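Local coordinates for protein homocysteine S-methyltransferase (Escherichia coli, PDB 5DMM) that transfers a methyl group from S-methylmethionine, or less efficiently from S-adenosylmethionine, to homocysteine, making methionine with the help of zinc, at residues A35-S40 against S70-P75; A76-R81 against A86-L91; Y125-Y128 against S133-R136. All coordinates share one frame; numbering follows the deposited sequence.

Contact 1. Residues A35-S40 against S70-P75. With HCS (2-amino-4-mercapto-butyric acid), chain F.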
ATOM      1  N   ALA A  35       7.108 -17.521   8.781  1.00 43.10           N
ATOM      2  CA  ALA A  35       7.534 -18.714   8.051  1.00 48.33           C
ATOM      3  C   ALA A  35       7.007 -18.794   6.620  1.00 41.31           C
ATOM      4  O   ALA A  35       7.640 -19.396   5.753  1.00 42.66           O
ATOM      5  CB  ALA A  35       7.116 -19.957   8.825  1.00 55.05           C
ATOM      6  N   ASP A  36       5.849 -18.195   6.371  1.00 38.07           N
ATOM      7  CA  ASP A  36       5.235 -18.270   5.055  1.00 40.70           C
ATOM      8  C   ASP A  36       4.478 -16.990   4.744  1.00 36.41           C
ATOM      9  O   ASP A  36       4.375 -16.107   5.592  1.00 30.93           O
ATOM     10  CB  ASP A  36       4.292 -19.467   4.977  1.00 39.04           C
ATOM     11  CG  ASP A  36       3.091 -19.310   5.876  1.00 38.79           C
ATOM     12  OD1 ASP A  36       2.091 -18.730   5.416  1.00 39.84           O
ATOM     13  OD2 ASP A  36       3.147 -19.751   7.047  1.00 46.87           O
ATOM     14  N   SER A  37       3.922 -16.904   3.540  1.00 32.31           N
ATOM     15  CA  SER A  37       3.274 -15.677   3.096  1.00 31.85           C
ATOM     16  C   SER A  37       1.939 -15.416   3.783  1.00 31.89           C
ATOM     17  O   SER A  37       1.355 -14.353   3.600  1.00 33.37           O
ATOM     18  CB  SER A  37       3.063 -15.707   1.582  1.00 32.46           C
ATOM     19  OG  SER A  37       2.012 -16.593   1.233  1.00 37.11           O
ATOM     20  N   LEU A  38       1.435 -16.374   4.559  1.00 25.97           N
ATOM     21  CA  LEU A  38       0.181 -16.134   5.259  1.00 28.79           C
ATOM     22  C   LEU A  38       0.448 -15.788   6.713  1.00 25.68           C
ATOM     23  O   LEU A  38      -0.418 -15.985   7.569  1.00 24.45           O
ATOM     24  CB  LEU A  38      -0.751 -17.352   5.166  1.00 28.13           C
ATOM     25  CG  LEU A  38      -1.113 -17.831   3.754  1.00 29.52           C
ATOM     26  CD1 LEU A  38      -2.106 -18.995   3.820  1.00 30.39           C
ATOM     27  CD2 LEU A  38      -1.648 -16.682   2.895  1.00 28.25           C
ATOM     28  N   TRP A  39       1.637 -15.260   6.994  1.00 25.42           N
ATOM     29  CA  TRP A  39       2.030 -15.004   8.374  1.00 24.20           C
ATOM     30  C   TRP A  39       1.076 -14.044   9.081  1.00 21.65           C
ATOM     31  O   TRP A  39       0.931 -14.114  10.294  1.00 20.86           O
ATOM     32  CB  TRP A  39       3.466 -14.458   8.452  1.00 26.39           C
ATOM     33  CG  TRP A  39       3.692 -13.156   7.730  1.00 25.56           C
ATOM     34  CD1 TRP A  39       4.218 -12.999   6.480  1.00 29.72           C
ATOM     35  CD2 TRP A  39       3.410 -11.833   8.215  1.00 23.52           C
ATOM     36  NE1 TRP A  39       4.282 -11.664   6.156  1.00 33.64           N
ATOM     37  CE2 TRP A  39       3.792 -10.928   7.202  1.00 33.32           C
ATOM     38  CE3 TRP A  39       2.878 -11.327   9.406  1.00 23.20           C
ATOM     39  CZ2 TRP A  39       3.648  -9.544   7.342  1.00 31.14           C
ATOM     40  CZ3 TRP A  39       2.731  -9.956   9.541  1.00 26.22           C
ATOM     41  CH2 TRP A  39       3.115  -9.081   8.513  1.00 30.76           C
ATOM     42  N   SER A  40       0.426 -13.157   8.330  1.00 22.94           N
ATOM     43  CA  SER A  40      -0.472 -12.181   8.953  1.00 19.28           C
ATOM     44  C   SER A  40      -1.621 -12.851   9.724  1.00 22.06           C
ATOM     45  O   SER A  40      -2.057 -12.336  10.747  1.00 22.95           O
ATOM     46  CB  SER A  40      -1.028 -11.206   7.904  1.00 22.50           C
ATOM     47  OG  SER A  40      -1.669 -11.888   6.844  1.00 23.89           O
ATOM     48  N   SER A  70      -2.605  -6.214   5.513  1.00 14.08           N
ATOM     49  CA  SER A  70      -3.621  -7.007   4.816  1.00 18.11           C
ATOM     50  C   SER A  70      -3.218  -7.375   3.388  1.00 15.08           C
ATOM     51  O   SER A  70      -4.051  -7.826   2.612  1.00 15.67           O
ATOM     52  CB  SER A  70      -4.953  -6.252   4.787  1.00 19.32           C
ATOM     53  OG  SER A  70      -4.763  -4.915   4.342  1.00 16.88           O
ATOM     54  N   TYR A  71      -1.954  -7.158   3.045  1.00 17.69           N
ATOM     55  CA  TYR A  71      -1.460  -7.386   1.681  1.00 15.62           C
ATOM     56  C   TYR A  71      -1.791  -8.776   1.130  1.00 19.78           C
ATOM     57  O   TYR A  71      -2.097  -8.936  -0.070  1.00 15.04           O
ATOM     58  CB  TYR A  71       0.051  -7.175   1.660  1.00 17.64           C
ATOM     59  CG  TYR A  71       0.707  -7.409   0.316  1.00 16.26           C
ATOM     60  CD1 TYR A  71       0.542  -6.502  -0.721  1.00 19.25           C
ATOM     61  CD2 TYR A  71       1.502  -8.530   0.097  1.00 19.57           C
ATOM     62  CE1 TYR A  71       1.145  -6.704  -1.945  1.00 17.37           C
ATOM     63  CE2 TYR A  71       2.112  -8.741  -1.123  1.00 20.93           C
ATOM     64  CZ  TYR A  71       1.937  -7.820  -2.138  1.00 19.03           C
ATOM     65  OH  TYR A  71       2.539  -8.025  -3.357  1.00 21.60           O
ATOM     66  N   GLN A  72      -1.702  -9.779   1.999  1.00 19.11           N
ATOM     67  CA  GLN A  72      -2.006 -11.158   1.622  1.00 17.87           C
ATOM     68  C   GLN A  72      -3.167 -11.720   2.444  1.00 19.07           C
ATOM     69  O   GLN A  72      -3.341 -12.934   2.553  1.00 24.22           O
ATOM     70  CB  GLN A  72      -0.748 -12.030   1.743  1.00 23.92           C
ATOM     71  CG  GLN A  72       0.067 -11.991   0.438  1.00 26.64           C
ATOM     72  CD  GLN A  72       1.549 -12.260   0.611  1.00 28.74           C
ATOM     73  OE1 GLN A  72       2.165 -11.837   1.591  1.00 38.24           O
ATOM     74  NE2 GLN A  72       2.136 -12.949  -0.360  1.00 28.08           N
ATOM     75  N   ALA A  73      -3.974 -10.822   3.001  1.00 16.83           N
ATOM     76  CA  ALA A  73      -5.163 -11.220   3.749  1.00 21.28           C
ATOM     77  C   ALA A  73      -6.431 -11.161   2.882  1.00 20.97           C
ATOM     78  O   ALA A  73      -7.090 -10.127   2.776  1.00 19.35           O
ATOM     79  CB  ALA A  73      -5.323 -10.349   4.986  1.00 20.43           C
ATOM     80  N   THR A  74      -6.761 -12.287   2.259  1.00 18.67           N
ATOM     81  CA  THR A  74      -8.023 -12.444   1.539  1.00 17.39           C
ATOM     82  C   THR A  74      -8.657 -13.756   1.966  1.00 16.72           C
ATOM     83  O   THR A  74      -7.959 -14.640   2.436  1.00 15.70           O
ATOM     84  CB  THR A  74      -7.840 -12.481   0.009  1.00 19.62           C
ATOM     85  OG1 THR A  74      -6.914 -13.526  -0.325  1.00 20.25           O
ATOM     86  CG2 THR A  74      -7.333 -11.128  -0.528  1.00 17.45           C
ATOM     87  N   PRO A  75      -9.979 -13.882   1.796  1.00 18.77           N
ATOM     88  CA  PRO A  75     -10.603 -15.191   2.018  1.00 16.33           C
ATOM     89  C   PRO A  75      -9.964 -16.295   1.175  1.00 16.62           C
ATOM     90  O   PRO A  75      -9.776 -17.394   1.685  1.00 16.96           O
ATOM     91  CB  PRO A  75     -12.055 -14.954   1.607  1.00 17.48           C
ATOM     92  CG  PRO A  75     -12.285 -13.499   1.914  1.00 19.36           C
ATOM     93  CD  PRO A  75     -10.977 -12.823   1.559  1.00 17.88           C
TER
HETATM   94  N   HCS F 505       2.783  -5.726   2.230  0.82 37.06           N
HETATM   95  CA  HCS F 505       3.469  -4.536   1.764  0.82 36.38           C
HETATM   96  CB  HCS F 505       3.692  -4.635   0.260  0.82 34.42           C
HETATM   97  CG  HCS F 505       4.564  -5.835  -0.086  0.82 35.27           C
HETATM   98  SD  HCS F 505       5.082  -5.727  -1.818  0.82 38.40           S
HETATM   99  C   HCS F 505       2.637  -3.327   2.069  0.82 34.89           C
HETATM  100  OXT HCS F 505       1.525  -3.490   2.616  0.82 25.42           O
HETATM  101  O   HCS F 505       3.086  -2.201   1.764  0.82 35.94           O
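The backbones are nearest at L38 and Q72, CA to CA 6.5 Å, where a type I turn from D36 to W39 meets a second from S70 to A73. Q72 gives up the most surface. Its chain is extended beyond CG and lies alongside S37, with NE2 3.5 Å from S37 CB. No hydrogen bond joins the two segments; the amide is secured by NE2 donating to A127 O. The CD2 methyl of L38 rests 4.1 Å from Q72 O. Across the first turn, D36 OD1 takes the N-H of L38 at 2.6 Å from above the carboxylate plane, an Asx turn. Next to Q72, one face of the Y71 ring is covered by the bound homocysteine, whose CG lies 3.8 Å above its plane, over the centre. With CG anti to the backbone N (chi1 179°), the ring is carried alongside the ligand, and Y71 CB approaches the ligand N to 3.1 Å; the tyrosine OH is hydrogen-bonded to E134 OE2. A leucine here would probably leave E134 without this partner and the ligand chain without a flat surface to lie on. In this TIM-barrel family, loops following the barrel strands, here the one after strand 65-67, form such a substrate pocket.

Contact 2. Residues A76-R81 against A86-L91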
ATOM      1  N   ALA A  76      -9.613 -16.004  -0.079  1.00 17.49           N
ATOM      2  CA  ALA A  76      -8.921 -16.977  -0.936  1.00 21.88           C
ATOM      3  C   ALA A  76      -7.625 -17.483  -0.305  1.00 20.13           C
ATOM      4  O   ALA A  76      -7.382 -18.694  -0.230  1.00 20.27           O
ATOM      5  CB  ALA A  76      -8.623 -16.367  -2.314  1.00 19.01           C
ATOM      6  N   GLY A  77      -6.778 -16.551   0.125  1.00 18.34           N
ATOM      7  CA  GLY A  77      -5.517 -16.913   0.749  1.00 18.56           C
ATOM      8  C   GLY A  77      -5.701 -17.665   2.062  1.00 23.29           C
ATOM      9  O   GLY A  77      -5.059 -18.693   2.301  1.00 21.00           O
ATOM     10  N   PHE A  78      -6.590 -17.159   2.915  1.00 18.85           N
ATOM     11  CA  PHE A  78      -6.696 -17.681   4.274  1.00 21.83           C
ATOM     12  C   PHE A  78      -7.507 -18.976   4.354  1.00 24.08           C
ATOM     13  O   PHE A  78      -7.603 -19.581   5.429  1.00 23.35           O
ATOM     14  CB  PHE A  78      -7.305 -16.623   5.216  1.00 18.79           C
ATOM     15  CG  PHE A  78      -6.337 -15.536   5.641  1.00 21.14           C
ATOM     16  CD1 PHE A  78      -5.003 -15.569   5.258  1.00 21.30           C
ATOM     17  CD2 PHE A  78      -6.769 -14.487   6.439  1.00 20.01           C
ATOM     18  CE1 PHE A  78      -4.108 -14.554   5.660  1.00 22.35           C
ATOM     19  CE2 PHE A  78      -5.892 -13.490   6.850  1.00 18.59           C
ATOM     20  CZ  PHE A  78      -4.557 -13.523   6.460  1.00 17.76           C
ATOM     21  N   ALA A  79      -8.065 -19.416   3.226  1.00 23.95           N
ATOM     22  CA  ALA A  79      -8.800 -20.684   3.208  1.00 18.41           C
ATOM     23  C   ALA A  79      -7.828 -21.842   3.417  1.00 26.98           C
ATOM     24  O   ALA A  79      -8.216 -22.905   3.895  1.00 25.02           O
ATOM     25  CB  ALA A  79      -9.562 -20.858   1.921  1.00 20.51           C
ATOM     26  N   ALA A  80      -6.559 -21.635   3.079  1.00 23.34           N
ATOM     27  CA  ALA A  80      -5.544 -22.661   3.342  1.00 25.91           C
ATOM     28  C   ALA A  80      -5.256 -22.795   4.832  1.00 28.30           C
ATOM     29  O   ALA A  80      -4.563 -23.718   5.253  1.00 33.28           O
ATOM     30  CB  ALA A  80      -4.257 -22.347   2.584  1.00 27.73           C
ATOM     31  N   ARG A  81      -5.779 -21.877   5.637  1.00 24.97           N
ATOM     32  CA  ARG A  81      -5.613 -21.960   7.087  1.00 25.78           C
ATOM     33  C   ARG A  81      -6.911 -22.378   7.770  1.00 27.39           C
ATOM     34  O   ARG A  81      -7.046 -22.269   8.985  1.00 29.85           O
ATOM     35  CB  ARG A  81      -5.131 -20.622   7.650  1.00 28.80           C
ATOM     36  CG  ARG A  81      -3.731 -20.234   7.198  1.00 32.59           C
ATOM     37  CD  ARG A  81      -2.707 -21.210   7.749  1.00 38.56           C
ATOM     38  NE  ARG A  81      -1.349 -20.864   7.350  1.00 40.87           N
ATOM     39  CZ  ARG A  81      -0.685 -21.469   6.372  1.00 41.24           C
ATOM     40  NH1 ARG A  81      -1.248 -22.462   5.695  1.00 41.07           N
ATOM     41  NH2 ARG A  81       0.548 -21.084   6.077  1.00 46.03           N
ATOM     42  N   ALA A  86     -16.002 -14.981   6.483  1.00 15.87           N
ATOM     43  CA  ALA A  86     -16.310 -14.108   7.612  1.00 17.43           C
ATOM     44  C   ALA A  86     -15.145 -14.029   8.589  1.00 16.33           C
ATOM     45  O   ALA A  86     -14.832 -12.948   9.086  1.00 15.18           O
ATOM     46  CB  ALA A  86     -17.582 -14.588   8.332  1.00 18.27           C
ATOM     47  N   GLN A  87     -14.528 -15.177   8.879  1.00 15.68           N
ATOM     48  CA  GLN A  87     -13.338 -15.230   9.720  1.00 12.60           C
ATOM     49  C   GLN A  87     -12.239 -14.380   9.094  1.00 16.80           C
ATOM     50  O   GLN A  87     -11.564 -13.615   9.784  1.00 15.72           O
ATOM     51  CB  GLN A  87     -12.846 -16.667   9.911  1.00 13.96           C
ATOM     52  CG  GLN A  87     -13.763 -17.524  10.799  1.00 15.67           C
ATOM     53  CD  GLN A  87     -13.358 -18.993  10.803  1.00 17.02           C
ATOM     54  OE1 GLN A  87     -13.372 -19.651   9.759  1.00 18.67           O
ATOM     55  NE2 GLN A  87     -12.997 -19.515  11.984  1.00 19.68           N
ATOM     56  N   SER A  88     -12.071 -14.534   7.782  1.00 15.34           N
ATOM     57  CA  SER A  88     -11.041 -13.796   7.046  1.00 15.92           C
ATOM     58  C   SER A  88     -11.300 -12.292   7.089  1.00 14.70           C
ATOM     59  O   SER A  88     -10.367 -11.496   7.316  1.00 14.38           O
ATOM     60  CB  SER A  88     -10.961 -14.299   5.599  1.00 18.27           C
ATOM     61  OG  SER A  88     -10.466 -15.631   5.557  1.00 16.71           O
ATOM     62  N   LYS A  89     -12.557 -11.892   6.891  1.00 14.48           N
ATOM     63  CA  LYS A  89     -12.915 -10.476   6.961  1.00 19.01           C
ATOM     64  C   LYS A  89     -12.699  -9.918   8.370  1.00 16.10           C
ATOM     65  O   LYS A  89     -12.338  -8.759   8.537  1.00 15.40           O
ATOM     66  CB  LYS A  89     -14.368 -10.247   6.501  1.00 17.03           C
ATOM     67  CG  LYS A  89     -14.616 -10.730   5.078  1.00 19.57           C
ATOM     68  CD  LYS A  89     -15.607  -9.913   4.275  1.00 28.54           C
ATOM     69  CE  LYS A  89     -16.889  -9.638   4.994  1.00 29.84           C
ATOM     70  NZ  LYS A  89     -17.780  -8.818   4.108  1.00 32.72           N
ATOM     71  N   ALA A  90     -12.903 -10.746   9.390  1.00 15.96           N
ATOM     72  CA  ALA A  90     -12.582 -10.338  10.755  1.00 14.09           C
ATOM     73  C   ALA A  90     -11.106  -9.973  10.902  1.00 13.11           C
ATOM     74  O   ALA A  90     -10.759  -8.972  11.542  1.00 15.41           O
ATOM     75  CB  ALA A  90     -12.959 -11.469  11.757  1.00 14.82           C
ATOM     76  N   LEU A  91     -10.230 -10.775  10.307  1.00 13.43           N
ATOM     77  CA  LEU A  91      -8.801 -10.531  10.447  1.00 12.99           C
ATOM     78  C   LEU A  91      -8.395  -9.319   9.616  1.00 13.57           C
ATOM     79  O   LEU A  91      -7.537  -8.535  10.025  1.00 14.68           O
ATOM     80  CB  LEU A  91      -7.992 -11.753  10.026  1.00 14.21           C
ATOM     81  CG  LEU A  91      -8.161 -12.952  10.957  1.00 17.03           C
ATOM     82  CD1 LEU A  91      -7.259 -14.084  10.525  1.00 19.27           C
ATOM     83  CD2 LEU A  91      -7.827 -12.534  12.369  1.00 18.24           C
TER
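F78 points its side chain at helix 85-109 and meets two residues one helical turn apart, S88 and L91. The hydroxyl of S88 comes to the edge of the phenyl ring, near its plane, and is closest to the stem of the side chain, with OG 3.3 Å from F78 CB. This is packing, not a hydrogen bond: S88 OG is hydrogen-bonded to D84 O, just before the helix begins. Further out along the ring, the CD1 methyl of L91 lies 4.0 Å from F78 CE2, and the two side chains cross obliquely. Both place CG beside the backbone N and anti to the carbonyl carbon, chi1 being -77° in F78 and -68° in L91, and these torsions bring ring and isobutyl group together. The nearest CA atoms are those of F78 and S88, 6.5 Å apart. S40 and A41 of helix 39-46 also touch the side chain of F78, while V45 of that helix touches L91. The contact is thus a packing of two helices joined by a short loop: the short helix 75-78, in the loop after strand 65-67, packs against the start of helix 85-109, one of the outer helices of the TIM barrel.

Contact 3. Residues Y125-Y128 against S133-R136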
ATOM      1  N   TYR A 125      -3.616 -10.260  -7.047  1.00 16.70           N
ATOM      2  CA  TYR A 125      -3.937 -11.679  -7.162  1.00 17.50           C
ATOM      3  C   TYR A 125      -2.651 -12.513  -7.201  1.00 19.42           C
ATOM      4  O   TYR A 125      -2.588 -13.613  -6.657  1.00 19.33           O
ATOM      5  CB  TYR A 125      -4.794 -11.907  -8.412  1.00 16.80           C
ATOM      6  CG  TYR A 125      -5.270 -13.326  -8.590  1.00 21.09           C
ATOM      7  CD1 TYR A 125      -6.321 -13.829  -7.832  1.00 20.96           C
ATOM      8  CD2 TYR A 125      -4.669 -14.168  -9.522  1.00 20.33           C
ATOM      9  CE1 TYR A 125      -6.759 -15.130  -7.995  1.00 22.80           C
ATOM     10  CE2 TYR A 125      -5.104 -15.470  -9.691  1.00 23.81           C
ATOM     11  CZ  TYR A 125      -6.148 -15.943  -8.928  1.00 25.35           C
ATOM     12  OH  TYR A 125      -6.582 -17.238  -9.096  1.00 28.37           O
ATOM     13  N   GLY A 126      -1.611 -11.959  -7.814  1.00 18.50           N
ATOM     14  CA  GLY A 126      -0.324 -12.625  -7.883  1.00 24.59           C
ATOM     15  C   GLY A 126       0.290 -12.993  -6.542  1.00 24.07           C
ATOM     16  O   GLY A 126       0.997 -13.997  -6.436  1.00 24.81           O
ATOM     17  N   ALA A 127       0.028 -12.176  -5.525  1.00 18.36           N
ATOM     18  CA  ALA A 127       0.558 -12.424  -4.191  1.00 22.82           C
ATOM     19  C   ALA A 127      -0.135 -13.632  -3.567  1.00 23.88           C
ATOM     20  O   ALA A 127       0.456 -14.358  -2.769  1.00 22.20           O
ATOM     21  CB  ALA A 127       0.392 -11.195  -3.314  1.00 20.02           C
ATOM     22  N   TYR A 128      -1.399 -13.840  -3.926  1.00 23.20           N
ATOM     23  CA  TYR A 128      -2.124 -15.022  -3.473  1.00 24.70           C
ATOM     24  C   TYR A 128      -1.586 -16.291  -4.136  1.00 26.37           C
ATOM     25  O   TYR A 128      -1.476 -17.344  -3.493  1.00 24.73           O
ATOM     26  CB  TYR A 128      -3.624 -14.857  -3.747  1.00 21.31           C
ATOM     27  CG  TYR A 128      -4.380 -16.162  -3.887  1.00 23.38           C
ATOM     28  CD1 TYR A 128      -4.624 -16.971  -2.783  1.00 23.76           C
ATOM     29  CD2 TYR A 128      -4.866 -16.572  -5.128  1.00 24.96           C
ATOM     30  CE1 TYR A 128      -5.317 -18.168  -2.911  1.00 23.66           C
ATOM     31  CE2 TYR A 128      -5.556 -17.765  -5.265  1.00 25.22           C
ATOM     32  CZ  TYR A 128      -5.782 -18.550  -4.155  1.00 28.29           C
ATOM     33  OH  TYR A 128      -6.471 -19.730  -4.292  1.00 33.54           O
ATOM     34  N   SER A 133       4.446 -13.828  -8.534  1.00 44.63           N
ATOM     35  CA  SER A 133       3.756 -13.361  -9.733  1.00 45.25           C
ATOM     36  C   SER A 133       3.314 -11.907  -9.630  1.00 42.05           C
ATOM     37  O   SER A 133       2.770 -11.356 -10.582  1.00 29.81           O
ATOM     38  CB  SER A 133       2.538 -14.232 -10.031  1.00 45.53           C
ATOM     39  OG  SER A 133       2.149 -14.110 -11.388  1.00 51.61           O
ATOM     40  N   GLU A 134       3.539 -11.282  -8.478  1.00 38.11           N
ATOM     41  CA  GLU A 134       3.209  -9.870  -8.331  1.00 39.56           C
ATOM     42  C   GLU A 134       4.229  -8.996  -9.059  1.00 41.97           C
ATOM     43  O   GLU A 134       4.115  -7.764  -9.064  1.00 34.41           O
ATOM     44  CB  GLU A 134       3.127  -9.478  -6.858  1.00 36.90           C
ATOM     45  CG  GLU A 134       4.389  -9.739  -6.077  1.00 40.91           C
ATOM     46  CD  GLU A 134       4.201 -10.820  -5.041  1.00 41.43           C
ATOM     47  OE1 GLU A 134       4.234 -12.010  -5.419  1.00 46.91           O
ATOM     48  OE2 GLU A 134       4.012 -10.476  -3.852  1.00 39.29           O
ATOM     49  N   TYR A 135       5.211  -9.647  -9.682  1.00 36.07           N
ATOM     50  CA  TYR A 135       6.259  -8.964 -10.429  1.00 36.36           C
ATOM     51  C   TYR A 135       6.277  -9.363 -11.901  1.00 39.46           C
ATOM     52  O   TYR A 135       7.005  -8.766 -12.695  1.00 47.03           O
ATOM     53  CB  TYR A 135       7.631  -9.245  -9.809  1.00 44.82           C
ATOM     54  CG  TYR A 135       7.691  -8.981  -8.326  1.00 47.00           C
ATOM     55  CD1 TYR A 135       7.647  -7.685  -7.832  1.00 47.69           C
ATOM     56  CD2 TYR A 135       7.785 -10.029  -7.417  1.00 49.48           C
ATOM     57  CE1 TYR A 135       7.697  -7.439  -6.478  1.00 49.80           C
ATOM     58  CE2 TYR A 135       7.838  -9.791  -6.059  1.00 49.81           C
ATOM     59  CZ  TYR A 135       7.790  -8.493  -5.596  1.00 51.70           C
ATOM     60  OH  TYR A 135       7.840  -8.250  -4.244  1.00 54.75           O
ATOM     61  N   ARG A 136       5.494 -10.375 -12.267  1.00 37.94           N
ATOM     62  CA  ARG A 136       5.405 -10.775 -13.670  1.00 37.20           C
ATOM     63  C   ARG A 136       4.025 -10.427 -14.235  1.00 30.03           C
ATOM     64  O   ARG A 136       3.909  -9.982 -15.379  1.00 25.56           O
ATOM     65  CB  ARG A 136       5.713 -12.275 -13.836  1.00 38.22           C
ATOM     66  CG  ARG A 136       4.502 -13.213 -13.790  1.00 44.10           C
ATOM     67  CD  ARG A 136       4.900 -14.664 -14.008  1.00 51.54           C
ATOM     68  NE  ARG A 136       5.741 -15.157 -12.920  1.00 62.98           N
ATOM     69  CZ  ARG A 136       5.309 -15.942 -11.937  1.00 62.56           C
ATOM     70  NH1 ARG A 136       6.149 -16.335 -10.988  1.00 63.39           N
ATOM     71  NH2 ARG A 136       4.042 -16.340 -11.906  1.00 61.58           N
TER
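The loop that follows strand 117-122 at the substrate end of the barrel contains a short helix, 125-129, and S133-R136 turns back against it. The backbones come very near, with the CA atoms of G126 and E134 4.5 Å apart. G126 has no side chain, and a CB at this position would point into the S133-E134 peptide and clash with it. The CB of S133 lies 3.9 Å from G126 O, and E134 sets its carboxylate beside A127. Its CG sits between the backbone N and the carbonyl carbon (chi1 58°), and the chain is bent at chi2 (-113°), which lays the carboxylate against A127, with OE2 3.7 Å from A127 CB. No hydrogen bond crosses between the two segments. In a TIM-barrel enzyme of this family such a loop borders the active site, and E134 is about 5 Å from the bound homocysteine and about 7 Å from zinc, measured from its side chain. OE2 is hydrogen-bonded to the OH of Y71, a residue of the homocysteine pocket, a second-shell bond that is likely to limit how the tyrosine turns. Nearer the backbone, E134 CG lies 3.4 Å above the ring plane of the next residue, Y135, offset toward its rim.

In the fold
From the N terminus, contact 1 closes first, bringing the turn before helix 39-46 to the loop after strand 65-67 across a stretch that is mostly helix. Contact 2 follows directly, closing the short connection between helices 75-78 and 85-109. Contact 3 comes last, closing the tight turn that follows helix 125-129, within the loop leading to helix 143-159. The three lie in series, with none enclosing or crossing another, yet they touch in space. The D36-R81 salt bridge ties contact 1 to contact 2, side-chain hydrogen bonds from S70-P75 reach contact 3, and Y128 packs on A76 and G77. Together they link the pocket-side loops to the outer helices of the barrel.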